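Local coordinates for protein glutathione S-transferase (Bombyx mori, PDB 3AY8) that probably catalyses the transfer of glutathione to electrophilic compounds, working as a homodimeric cytosolic enzyme, at residues P14-L19 and M167-A172. Numbering follows the deposited sequence.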
loop_
_atom_site.group_PDB
_atom_site.type_symbol
_atom_site.label_atom_id
_atom_site.label_comp_id
_atom_site.label_asym_id
_atom_site.label_seq_id
_atom_site.Cartn_x
_atom_site.Cartn_y
_atom_site.Cartn_z
ATOM N N PRO A 14 0.178 -11.286 3.716
ATOM C CA PRO A 14 0.844 -10.197 4.460
ATOM C C PRO A 14 1.465 -10.680 5.773
ATOM O O PRO A 14 2.561 -10.262 6.121
ATOM C CB PRO A 14 -0.294 -9.196 4.710
ATOM C CG PRO A 14 -1.190 -9.387 3.501
ATOM C CD PRO A 14 -1.182 -10.900 3.286
ATOM N N SER A 15 0.779 -11.567 6.489
ATOM C CA SER A 15 1.353 -12.147 7.706
ATOM C C SER A 15 2.625 -12.923 7.371
ATOM O O SER A 15 3.636 -12.779 8.055
ATOM C CB SER A 15 0.327 -13.020 8.448
ATOM O OG SER A 15 0.674 -13.144 9.815
ATOM N N ARG A 16 2.596 -13.692 6.281
ATOM C CA ARG A 16 3.776 -14.436 5.848
ATOM C C ARG A 16 4.923 -13.517 5.422
ATOM O O ARG A 16 6.086 -13.830 5.664
ATOM C CB ARG A 16 3.422 -15.449 4.749
ATOM C CG ARG A 16 2.899 -16.787 5.310
ATOM C CD ARG A 16 2.592 -17.799 4.200
ATOM N NE ARG A 16 1.283 -17.573 3.571
ATOM C CZ ARG A 16 1.110 -17.003 2.376
ATOM N NH1 ARG A 16 -0.113 -16.824 1.888
ATOM N NH2 ARG A 16 2.161 -16.624 1.661
ATOM N N GLY A 17 4.585 -12.372 4.823
ATOM C CA GLY A 17 5.590 -11.384 4.408
ATOM C C GLY A 17 6.335 -10.765 5.580
ATOM O O GLY A 17 7.543 -10.516 5.506
ATOM N N ALA A 18 5.610 -10.506 6.660
ATOM C CA ALA A 18 6.225 -10.000 7.895
ATOM C C ALA A 18 7.175 -11.037 8.507
ATOM O O ALA A 18 8.291 -10.690 8.924
ATOM C CB ALA A 18 5.145 -9.592 8.899
ATOM N N LEU A 19 6.752 -12.304 8.555
ATOM C CA LEU A 19 7.616 -13.366 9.110
ATOM C C LEU A 19 8.847 -13.604 8.238
ATOM O O LEU A 19 9.975 -13.728 8.743
ATOM C CB LEU A 19 6.828 -14.665 9.359
ATOM C CG LEU A 19 7.608 -15.848 9.963
ATOM C CD1 LEU A 19 8.297 -15.510 11.279
ATOM C CD2 LEU A 19 6.714 -17.088 10.131
ATOM N N MET A 167 3.042 -13.321 -4.186
ATOM C CA MET A 167 3.119 -14.189 -5.374
ATOM C C MET A 167 2.930 -15.673 -5.047
ATOM O O MET A 167 2.257 -16.389 -5.776
ATOM C CB MET A 167 4.458 -13.998 -6.110
ATOM C CG MET A 167 4.533 -12.745 -6.949
ATOM S SD MET A 167 3.165 -12.582 -8.114
ATOM C CE MET A 167 3.230 -14.120 -9.063
ATOM N N SER A 168 3.519 -16.131 -3.951
ATOM C CA SER A 168 3.349 -17.534 -3.538
ATOM C C SER A 168 1.879 -17.858 -3.238
ATOM O O SER A 168 1.422 -18.982 -3.482
ATOM C CB SER A 168 4.267 -17.878 -2.358
ATOM O OG SER A 168 3.957 -17.110 -1.207
ATOM N N SER A 169 1.138 -16.865 -2.749
ATOM C CA SER A 169 -0.291 -17.000 -2.477
ATOM C C SER A 169 -1.116 -17.305 -3.741
ATOM O O SER A 169 -1.877 -18.280 -3.767
ATOM C CB SER A 169 -0.817 -15.729 -1.806
ATOM O OG SER A 169 -0.036 -15.413 -0.666
ATOM N N ILE A 170 -0.961 -16.486 -4.790
ATOM C CA ILE A 170 -1.734 -16.700 -6.008
ATOM C C ILE A 170 -1.211 -17.928 -6.778
ATOM O O ILE A 170 -2.001 -18.677 -7.356
ATOM C CB ILE A 170 -1.819 -15.421 -6.901
ATOM C CG1 ILE A 170 -2.989 -15.514 -7.903
ATOM C CG2 ILE A 170 -0.471 -15.127 -7.603
ATOM C CD1 ILE A 170 -4.412 -15.578 -7.267
ATOM N N LEU A 171 0.108 -18.139 -6.767
ATOM C CA LEU A 171 0.685 -19.308 -7.418
ATOM C C LEU A 171 0.164 -20.616 -6.799
ATOM O O LEU A 171 -0.008 -21.600 -7.513
ATOM C CB LEU A 171 2.227 -19.270 -7.420
ATOM C CG LEU A 171 2.892 -18.229 -8.331
ATOM C CD1 LEU A 171 4.417 -18.202 -8.146
ATOM C CD2 LEU A 171 2.528 -18.445 -9.807
ATOM N N ALA A 172 -0.102 -20.618 -5.491
ATOM C CA ALA A 172 -0.647 -21.811 -4.824
ATOM C C ALA A 172 -2.125 -22.037 -5.155
ATOM O O ALA A 172 -2.606 -23.173 -5.111
ATOM C CB ALA A 172 -0.432 -21.751 -3.319
#
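A buried polar contact between R16 and two serines, S168 and S169, joins the N-terminal thioredoxin-like domain to the helical C-terminal domain. R16 lies on helix 13-25 and the serines on helix 158-173. The two backbones stay well apart, with 9.6 Å between R16 CA and S169 CA, and the long arginine side chain spans the distance. Its NH1 donates a hydrogen bond to S169 OG at 2.9 Å. The bond is nearly straight, 166° at the hydrogen, and S169 OG sits at the guanidinium edge, in its plane. S168 OG approaches obliquely, 3.4 Å from R16 NH2. The R16 side chain bends at chi3 (-81°), and this sets the guanidinium edge beside S169 OG. Its other N-H groups are also used: NE bonds to P10 O, NH1 to V11 O, and NH2 to A165 O and N199 OD1. Together these bonds fix the rotation of the guanidinium. S169 OG also bonds to A165 O, and S168 OG to Y164 O, A165 O and N199 ND2. With an alanine here in place of the arginine, S169 OG is likely to lose its NH1 donor, and the carbonyls of P10 and V11 theirs. This polar link lies at the domain interface of the two-domain cytosolic glutathione transferase fold.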